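Mgp-operon protein 3 (Mycoplasma pneumoniae, PDB 6RJ1) probably takes part in adhesion of the bacterium to host cells, as the extracellular N-domain of the membrane-anchored immunodominant protein P40/P90. Local coordinates at residues 16-19 / 20-24; 27-30 / 31-34; 449-452 / 453-456; 813-816 / 817-820. One frame throughout, in Å; residues are numbered along the deposited sequence. Where two conformers were deposited one is given.

Contact 1: residues 16-19 / 20-24; sequences PYTP and FTTPL
Thr18 meets Thr22 across a tight reversal of the chain, and its side chain ties the two arms of the turn together. Thr18 CB lies 3.7 Å from Thr22 O. From there OG1 is set between the backbone N and the carbonyl carbon (chi1 65°), which brings it back to the main chain: Thr18 OG1 donates to Thr22 O at 3.0 Å, in the carbonyl plane and on a lone pair. The same Thr22 O also accepts from Thr18 N at 3.0 Å, so one residue grips this oxygen twice. Thr18 OG1 is in turn the acceptor of a weak bond from Phe20 N (3.4 Å). The methyl Thr18 CG2 passes Thr22 O and meets Leu24 CD1 at 3.9 Å, the two side chains crossing at about a right angle.

A type I turn from Thr18 to Thr21 makes the reversal, closed by Thr21 N to Thr18 O. Thr21 then takes a left-handed backbone conformation (phi 75°), and Leu24 N returns to Pro16 O at 2.8 Å. On the flank of the turn Pro23 rests over one face of the Tyr17 ring, a CH-pi contact with Pro23 CB 4.2 Å from the ring centroid and shifted toward the rim.

The turn follows strand 13-17, which pairs with strand 6-10 through Tyr17 and Tyr6. Tyr17 also packs on Thr930 and Leu933 of strand 928-933, while Thr21 touches Ala941 and Ile943 of strand 939-945.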
loop_
_atom_site.group_PDB
_atom_site.type_symbol
_atom_site.label_atom_id
_atom_site.label_comp_id
_atom_site.label_asym_id
_atom_site.label_seq_id
_atom_site.Cartn_x
_atom_site.Cartn_y
_atom_site.Cartn_z
ATOM N N PRO A 16 1.869 -26.529 -18.408
ATOM C CA PRO A 16 1.881 -27.620 -17.417
ATOM C C PRO A 16 3.190 -28.408 -17.452
ATOM O O PRO A 16 3.579 -28.912 -18.498
ATOM C CB PRO A 16 0.675 -28.483 -17.810
ATOM C CG PRO A 16 0.424 -28.173 -19.255
ATOM C CD PRO A 16 1.215 -26.956 -19.662
ATOM N N TYR A 17 3.875 -28.491 -16.312
ATOM C CA TYR A 17 5.127 -29.221 -16.177
ATOM C C TYR A 17 4.881 -30.529 -15.438
ATOM O O TYR A 17 4.125 -30.555 -14.463
ATOM C CB TYR A 17 6.187 -28.371 -15.459
ATOM C CG TYR A 17 6.844 -27.351 -16.359
ATOM C CD1 TYR A 17 6.261 -26.108 -16.580
ATOM C CD2 TYR A 17 8.051 -27.626 -16.992
ATOM C CE1 TYR A 17 6.873 -25.154 -17.394
ATOM C CE2 TYR A 17 8.669 -26.684 -17.814
ATOM C CZ TYR A 17 8.075 -25.450 -18.017
ATOM O OH TYR A 17 8.675 -24.522 -18.834
ATOM N N THR A 18 5.503 -31.614 -15.913
ATOM C CA THR A 18 5.382 -32.933 -15.299
ATOM C C THR A 18 6.426 -33.088 -14.178
ATOM O O THR A 18 7.424 -32.361 -14.194
ATOM C CB THR A 18 5.551 -34.032 -16.367
ATOM O OG1 THR A 18 6.877 -33.993 -16.907
ATOM C CG2 THR A 18 4.502 -33.958 -17.459
ATOM N N PRO A 19 6.283 -34.066 -13.244
ATOM C CA PRO A 19 7.336 -34.263 -12.234
ATOM C C PRO A 19 8.646 -34.834 -12.829
ATOM O O PRO A 19 9.566 -35.159 -12.088
ATOM C CB PRO A 19 6.666 -35.178 -11.206
ATOM C CG PRO A 19 5.693 -35.957 -11.986
ATOM C CD PRO A 19 5.189 -35.046 -13.066
ATOM N N PHE A 20 8.735 -34.919 -14.175
ATOM C CA PHE A 20 9.929 -35.291 -14.927
ATOM C C PHE A 20 10.690 -34.006 -15.302
ATOM O O PHE A 20 11.724 -34.082 -15.961
ATOM C CB PHE A 20 9.550 -36.026 -16.214
ATOM C CG PHE A 20 9.340 -37.510 -16.103
ATOM C CD1 PHE A 20 10.282 -38.320 -15.480
ATOM C CD2 PHE A 20 8.244 -38.114 -16.701
ATOM C CE1 PHE A 20 10.099 -39.702 -15.407
ATOM C CE2 PHE A 20 8.068 -39.496 -16.645
ATOM C CZ PHE A 20 9.001 -40.285 -16.010
ATOM N N THR A 21 10.142 -32.826 -14.896
ATOM C CA THR A 21 10.625 -31.435 -15.075
ATOM C C THR A 21 10.426 -30.908 -16.521
ATOM O O THR A 21 10.894 -29.809 -16.840
ATOM C CB THR A 21 12.085 -31.219 -14.562
ATOM O OG1 THR A 21 13.030 -31.766 -15.478
ATOM C CG2 THR A 21 12.323 -31.789 -13.167
ATOM N N THR A 22 9.702 -31.662 -17.369
ATOM C CA THR A 22 9.464 -31.265 -18.757
ATOM C C THR A 22 8.028 -30.789 -18.992
ATOM O O THR A 22 7.096 -31.371 -18.424
ATOM C CB THR A 22 9.796 -32.407 -19.714
ATOM O OG1 THR A 22 9.009 -33.539 -19.359
ATOM C CG2 THR A 22 11.274 -32.757 -19.725
ATOM N N PRO A 23 7.817 -29.774 -19.870
ATOM C CA PRO A 23 6.441 -29.341 -20.159
ATOM C C PRO A 23 5.648 -30.409 -20.913
ATOM O O PRO A 23 6.181 -31.069 -21.810
ATOM C CB PRO A 23 6.632 -28.074 -20.989
ATOM C CG PRO A 23 7.971 -28.208 -21.596
ATOM C CD PRO A 23 8.804 -28.981 -20.633
ATOM N N LEU A 24 4.387 -30.607 -20.512
ATOM C CA LEU A 24 3.489 -31.593 -21.101
ATOM C C LEU A 24 3.003 -31.141 -22.477
ATOM O O LEU A 24 2.908 -31.968 -23.382
ATOM C CB LEU A 24 2.324 -31.879 -20.135
ATOM C CG LEU A 24 1.430 -33.097 -20.398
ATOM C CD1 LEU A 24 2.243 -34.392 -20.601
ATOM C CD2 LEU A 24 0.440 -33.267 -19.269
#

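Contact 2: residues 27-30 / 31-34; sequences GLDV and VRAA
Asp29 stands at the N-cap of the short helix 30-33 and reaches forward to the backbone of Arg32. With CG anti to the main-chain N (chi1 -173°), its carboxylate folds over the start of the helix. Asp29 OD1 accepts from Arg32 N at 3.3 Å in a nearly straight bond, although the donor comes from above the carboxylate plane, and more weakly from Val31 N at 3.4 Å. The first helical turn is closed behind it by Ala33 N to Asp29 O (2.8 Å) and by Ala34 N to Val30 O (3.1 Å).

The tightly packed side is apolar. Leu28 CD1 meets Ala33 CB at 3.9 Å, and both side chains rest on Phe118 of strand 114-121. Val30 and Val31 point away from each other's segment into the protein, packing on strand 52-59 at Val57, with Val30 also on Leu116. The other side is loose: Arg32 is exposed and was modelled in two conformations. In one of them Arg32 NH1 lies 3.5 Å from Asp29 OD2, a long salt bridge with the guanidinium and carboxylate planes nearly perpendicular; its strength is doubtful.

The two oxygens of Asp29 thus have different tasks. OD1 serves the amide groups at the helix start, whose partial positive charge would probably stabilise the carboxylate in its ionised form, whereas the arginine adds at most a weak and doubtful salt bridge at the surface.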
loop_
_atom_site.group_PDB
_atom_site.type_symbol
_atom_site.label_atom_id
_atom_site.label_comp_id
_atom_site.label_asym_id
_atom_site.label_seq_id
_atom_site.Cartn_x
_atom_site.Cartn_y
_atom_site.Cartn_z
ATOM N N GLY A 27 1.466 -25.036 -23.522
ATOM C CA GLY A 27 0.845 -24.151 -22.547
ATOM C C GLY A 27 -0.344 -23.383 -23.075
ATOM O O GLY A 27 -0.600 -23.353 -24.284
ATOM N N LEU A 28 -1.066 -22.729 -22.169
ATOM C CA LEU A 28 -2.253 -21.962 -22.514
ATOM C C LEU A 28 -1.940 -20.464 -22.633
ATOM O O LEU A 28 -1.547 -19.851 -21.641
ATOM C CB LEU A 28 -3.344 -22.243 -21.451
ATOM C CG LEU A 28 -4.564 -21.314 -21.382
ATOM C CD1 LEU A 28 -5.670 -21.783 -22.301
ATOM C CD2 LEU A 28 -5.064 -21.196 -19.962
ATOM N N ASP A 29 -2.133 -19.876 -23.843
ATOM C CA ASP A 29 -1.965 -18.436 -24.053
ATOM C C ASP A 29 -3.296 -17.822 -23.680
ATOM O O ASP A 29 -4.229 -17.787 -24.487
ATOM C CB ASP A 29 -1.566 -18.070 -25.495
ATOM C CG ASP A 29 -1.204 -16.596 -25.719
ATOM O OD1 ASP A 29 -1.745 -15.718 -24.992
ATOM O OD2 ASP A 29 -0.387 -16.321 -26.619
ATOM N N VAL A 30 -3.381 -17.390 -22.423
ATOM C CA VAL A 30 -4.548 -16.824 -21.760
ATOM C C VAL A 30 -5.221 -15.711 -22.599
ATOM O O VAL A 30 -6.445 -15.730 -22.756
ATOM C CB VAL A 30 -4.130 -16.382 -20.332
ATOM C CG1 VAL A 30 -5.135 -15.446 -19.692
ATOM C CG2 VAL A 30 -3.891 -17.594 -19.439
ATOM N N VAL A 31 -4.421 -14.797 -23.184
ATOM C CA VAL A 31 -4.902 -13.670 -23.992
ATOM C C VAL A 31 -5.486 -14.153 -25.345
ATOM O O VAL A 31 -6.603 -13.749 -25.693
ATOM C CB VAL A 31 -3.813 -12.567 -24.125
ATOM C CG1 VAL A 31 -4.205 -11.489 -25.132
ATOM C CG2 VAL A 31 -3.522 -11.939 -22.771
ATOM N N ARG A 32 -4.747 -15.007 -26.079
ATOM C CA ARG A 32 -5.181 -15.576 -27.358
ATOM C C ARG A 32 -6.444 -16.436 -27.183
ATOM O O ARG A 32 -7.387 -16.294 -27.967
ATOM C CB ARG A 32 -4.055 -16.419 -27.985
ATOM C CG ARG A 32 -3.496 -15.850 -29.282
ATOM C CD ARG A 32 -2.098 -15.288 -29.098
ATOM N NE ARG A 32 -1.519 -14.832 -30.360
ATOM C CZ ARG A 32 -0.240 -14.512 -30.535
ATOM N NH1 ARG A 32 0.622 -14.618 -29.531
ATOM N NH2 ARG A 32 0.191 -14.105 -31.721
ATOM N N ALA A 33 -6.462 -17.307 -26.142
ATOM C CA ALA A 33 -7.573 -18.227 -25.833
ATOM C C ALA A 33 -8.861 -17.513 -25.444
ATOM O O ALA A 33 -9.941 -18.024 -25.738
ATOM C CB ALA A 33 -7.171 -19.200 -24.736
ATOM N N ALA A 34 -8.747 -16.342 -24.785
ATOM C CA ALA A 34 -9.902 -15.547 -24.358
ATOM C C ALA A 34 -10.433 -14.642 -25.473
ATOM O O ALA A 34 -11.433 -13.952 -25.272
ATOM C CB ALA A 34 -9.549 -14.728 -23.130
#

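Contact 3: residues 449-452 / 453-456; sequences QLYH and TSTA
Residues 449-452 and 453-456 run on as one path through the C-terminal part of helix 446-454, and the backbone angles of Thr455 (psi 69°) are no longer helical. Thr453 N bonds to Gln449 O at 3.0 Å and Ser454 N to Leu450 O at 3.0 Å, the regular helical pattern. The next bond, Thr455 N to Tyr451 O, is weak at 3.5 Å.

Two hydroxyls bend back onto carbonyls of the preceding turn. Thr453 OG1 occupies the crowded position between the backbone N and the carbonyl carbon (chi1 55°), from which it donates to Gln449 O at 2.7 Å. It meets that oxygen from the opposite face of the carbonyl plane to the amide of the same residue, so Gln449 O accepts from two donors. Ser454 OG instead bonds three residues back, to Tyr451 O at 2.7 Å, and has a weak second partner in Trp477 NE1. Beyond them the methyl CG2 of Thr455 lies over one face of the Tyr451 ring, 4.1 Å from CZ and offset toward the rim.

The remaining polar ends are satisfied by other parts of the chain. Tyr451 OH is bound by Leu134 O and Ser113 N, Thr455 OG1 by Ser113 OG, and His452 ND1 by Gly367 O.

Hydroxyls folded back onto carbonyls three or four residues earlier are a familiar feature of buried serines and threonines in alpha-helices; here they lie in the C-terminal part of a buried helix that is soon followed by strand 457-461.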
loop_
_atom_site.group_PDB
_atom_site.type_symbol
_atom_site.label_atom_id
_atom_site.label_comp_id
_atom_site.label_asym_id
_atom_site.label_seq_id
_atom_site.Cartn_x
_atom_site.Cartn_y
_atom_site.Cartn_z
ATOM N N GLN A 449 -4.228 5.650 -14.717
ATOM C CA GLN A 449 -3.153 4.966 -13.997
ATOM C C GLN A 449 -3.693 4.251 -12.791
ATOM O O GLN A 449 -3.243 3.148 -12.505
ATOM C CB GLN A 449 -2.028 5.923 -13.574
ATOM C CG GLN A 449 -1.404 6.748 -14.697
ATOM C CD GLN A 449 -0.546 5.989 -15.679
ATOM O OE1 GLN A 449 -0.491 4.750 -15.705
ATOM N NE2 GLN A 449 0.154 6.738 -16.511
ATOM N N LEU A 450 -4.674 4.861 -12.102
ATOM C CA LEU A 450 -5.320 4.253 -10.945
ATOM C C LEU A 450 -6.160 3.051 -11.388
ATOM O O LEU A 450 -6.158 2.039 -10.688
ATOM C CB LEU A 450 -6.164 5.260 -10.144
ATOM C CG LEU A 450 -5.417 6.365 -9.399
ATOM C CD1 LEU A 450 -6.365 7.466 -8.978
ATOM C CD2 LEU A 450 -4.652 5.829 -8.213
ATOM N N TYR A 451 -6.822 3.125 -12.564
ATOM C CA TYR A 451 -7.585 1.977 -13.051
ATOM C C TYR A 451 -6.664 0.802 -13.401
ATOM O O TYR A 451 -6.884 -0.311 -12.913
ATOM C CB TYR A 451 -8.534 2.326 -14.216
ATOM C CG TYR A 451 -9.278 1.106 -14.731
ATOM C CD1 TYR A 451 -10.399 0.613 -14.062
ATOM C CD2 TYR A 451 -8.803 0.385 -15.826
ATOM C CE1 TYR A 451 -11.043 -0.546 -14.489
ATOM C CE2 TYR A 451 -9.436 -0.779 -16.255
ATOM C CZ TYR A 451 -10.558 -1.235 -15.588
ATOM O OH TYR A 451 -11.182 -2.371 -16.027
ATOM N N HIS A 452 -5.638 1.059 -14.241
ATOM C CA HIS A 452 -4.659 0.061 -14.688
ATOM C C HIS A 452 -3.922 -0.612 -13.529
ATOM O O HIS A 452 -3.770 -1.829 -13.545
ATOM C CB HIS A 452 -3.672 0.683 -15.679
ATOM C CG HIS A 452 -2.858 -0.324 -16.424
ATOM N ND1 HIS A 452 -1.568 -0.619 -16.048
ATOM C CD2 HIS A 452 -3.182 -1.073 -17.503
ATOM C CE1 HIS A 452 -1.139 -1.526 -16.909
ATOM N NE2 HIS A 452 -2.079 -1.832 -17.803
ATOM N N THR A 453 -3.496 0.162 -12.514
ATOM C CA THR A 453 -2.814 -0.395 -11.339
ATOM C C THR A 453 -3.787 -1.122 -10.381
ATOM O O THR A 453 -3.365 -2.053 -9.708
ATOM C CB THR A 453 -1.951 0.660 -10.613
ATOM O OG1 THR A 453 -2.743 1.797 -10.269
ATOM C CG2 THR A 453 -0.727 1.087 -11.414
ATOM N N SER A 454 -5.071 -0.707 -10.312
ATOM C CA SER A 454 -6.061 -1.331 -9.417
ATOM C C SER A 454 -6.453 -2.773 -9.809
ATOM O O SER A 454 -6.964 -3.522 -8.969
ATOM C CB SER A 454 -7.303 -0.460 -9.266
ATOM O OG SER A 454 -8.033 -0.356 -10.476
ATOM N N THR A 455 -6.217 -3.154 -11.073
ATOM C CA THR A 455 -6.535 -4.491 -11.574
ATOM C C THR A 455 -5.238 -5.297 -11.551
ATOM O O THR A 455 -4.667 -5.606 -12.605
ATOM C CB THR A 455 -7.226 -4.386 -12.943
ATOM O OG1 THR A 455 -6.321 -3.834 -13.901
ATOM C CG2 THR A 455 -8.492 -3.545 -12.897
ATOM N N ALA A 456 -4.757 -5.606 -10.321
ATOM C CA ALA A 456 -3.467 -6.258 -10.100
ATOM C C ALA A 456 -3.501 -7.656 -9.453
ATOM O O ALA A 456 -2.696 -8.511 -9.837
ATOM C CB ALA A 456 -2.569 -5.336 -9.278
#

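Contact 4: residues 813-816 / 817-820; sequences NFNP and DTDK
A G1 beta bulge closes the hairpin between strand 808-815 and strand 820-821, with Asp819 and Lys820 both facing Asn815. The backbone of Asn815 carries the closure: its N donates to Lys820 O at 2.8 Å, and its O accepts from Asp819 N at 2.8 Å. Asp819 takes the left-handed backbone conformation of the bulge (phi 59°).

The Asn815 side chain reaches across the turn. Because CG is turned anti to the main-chain N (chi1 -173°), Asn815 OD1 swings over the turn and faces two amides at once, Asp817 N at 3.1 Å and Thr818 N at 3.2 Å, both in weak bonds. The Thr818 side chain crosses that of Asn815 obliquely, Thr818 OG1 lying 3.4 Å from Asn815 CG. Lys820 O lies at the edge of the Phe814 ring, near its plane, and approaches Phe814 CB at 3.4 Å.

The acidic side chains turn to the preceding part of the chain, Asp817 OD1 to Lys796 N and Asp819 OD1 to Tyr799 OH, while Phe814 packs on Ala801 of strand 799-805 and Val551 of strand 549-563. A tight turn followed by a left-handed residue in a G1 bulge is a classic hairpin connection; the Asn815 side chain adds weak bonds to the turn amides.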
loop_
_atom_site.group_PDB
_atom_site.type_symbol
_atom_site.label_atom_id
_atom_site.label_comp_id
_atom_site.label_asym_id
_atom_site.label_seq_id
_atom_site.Cartn_x
_atom_site.Cartn_y
_atom_site.Cartn_z
ATOM N N ASN A 813 -2.499 -13.988 12.686
ATOM C CA ASN A 813 -3.142 -15.126 13.346
ATOM C C ASN A 813 -4.639 -14.960 13.504
ATOM O O ASN A 813 -5.121 -13.865 13.804
ATOM C CB ASN A 813 -2.465 -15.421 14.687
ATOM C CG ASN A 813 -0.963 -15.469 14.575
ATOM O OD1 ASN A 813 -0.388 -16.386 13.981
ATOM N ND2 ASN A 813 -0.296 -14.462 15.119
ATOM N N PHE A 814 -5.372 -16.066 13.294
ATOM C CA PHE A 814 -6.833 -16.104 13.350
ATOM C C PHE A 814 -7.354 -17.228 14.236
ATOM O O PHE A 814 -6.663 -18.229 14.437
ATOM C CB PHE A 814 -7.422 -16.239 11.928
ATOM C CG PHE A 814 -6.888 -15.255 10.912
ATOM C CD1 PHE A 814 -7.435 -13.984 10.798
ATOM C CD2 PHE A 814 -5.831 -15.593 10.079
ATOM C CE1 PHE A 814 -6.931 -13.069 9.870
ATOM C CE2 PHE A 814 -5.327 -14.677 9.154
ATOM C CZ PHE A 814 -5.879 -13.420 9.058
ATOM N N ASN A 815 -8.582 -17.058 14.760
ATOM C CA ASN A 815 -9.284 -18.051 15.574
ATOM C C ASN A 815 -10.064 -18.954 14.593
ATOM O O ASN A 815 -10.997 -18.478 13.941
ATOM C CB ASN A 815 -10.229 -17.361 16.567
ATOM C CG ASN A 815 -10.884 -18.289 17.556
ATOM O OD1 ASN A 815 -11.609 -19.226 17.200
ATOM N ND2 ASN A 815 -10.659 -18.032 18.832
ATOM N N PRO A 816 -9.681 -20.235 14.430
ATOM C CA PRO A 816 -10.390 -21.085 13.453
ATOM C C PRO A 816 -11.797 -21.541 13.866
ATOM O O PRO A 816 -12.578 -21.965 13.008
ATOM C CB PRO A 816 -9.434 -22.259 13.254
ATOM C CG PRO A 816 -8.677 -22.351 14.531
ATOM C CD PRO A 816 -8.574 -20.961 15.089
ATOM N N ASP A 817 -12.118 -21.457 15.166
ATOM C CA ASP A 817 -13.426 -21.851 15.693
ATOM C C ASP A 817 -14.506 -20.790 15.430
ATOM O O ASP A 817 -15.696 -21.123 15.468
ATOM C CB ASP A 817 -13.345 -22.167 17.201
ATOM C CG ASP A 817 -12.235 -23.119 17.607
ATOM O OD1 ASP A 817 -12.039 -24.143 16.904
ATOM O OD2 ASP A 817 -11.575 -22.853 18.639
ATOM N N THR A 818 -14.096 -19.520 15.188
ATOM C CA THR A 818 -15.007 -18.394 14.946
ATOM C C THR A 818 -14.752 -17.677 13.610
ATOM O O THR A 818 -15.592 -16.875 13.189
ATOM C CB THR A 818 -14.942 -17.372 16.104
ATOM O OG1 THR A 818 -13.640 -16.779 16.160
ATOM C CG2 THR A 818 -15.345 -17.966 17.457
ATOM N N ASP A 819 -13.587 -17.943 12.966
ATOM C CA ASP A 819 -13.136 -17.339 11.705
ATOM C C ASP A 819 -13.038 -15.813 11.841
ATOM O O ASP A 819 -13.519 -15.044 11.002
ATOM C CB ASP A 819 -13.966 -17.807 10.493
ATOM C CG ASP A 819 -13.927 -19.308 10.271
ATOM O OD1 ASP A 819 -12.813 -19.857 10.115
ATOM O OD2 ASP A 819 -15.009 -19.933 10.250
ATOM N N LYS A 820 -12.406 -15.402 12.947
ATOM C CA LYS A 820 -12.158 -14.021 13.355
ATOM C C LYS A 820 -10.666 -13.866 13.701
ATOM O O LYS A 820 -9.940 -14.858 13.720
ATOM C CB LYS A 820 -13.030 -13.675 14.579
ATOM C CG LYS A 820 -14.517 -13.547 14.274
ATOM C CD LYS A 820 -15.333 -13.409 15.549
ATOM C CE LYS A 820 -16.799 -13.170 15.277
ATOM N NZ LYS A 820 -17.083 -11.735 15.007
#

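In the fold
Contacts 1 and 2 are neighbours: strands 13-17 and 28-29 pair in one three-stranded sheet, and Pro16 CD touches Gly27 CA at 4.0 Å. Both are partly buried, one a turn with several exposed residues, the other a capped helix start whose apolar side faces inward. Contact 3 is wholly buried, its centre about 13 Å from the centre of the chain, and its polar groups find partners in surrounding segments. Contact 4, about 32 Å from contact 3 between centres, is partly buried and closes a hairpin in a separate antiparallel sheet. Contacts 1 and 4 reverse the chain, whereas contact 2 lies at a helix start and contact 3 in the C-terminal part of a helix.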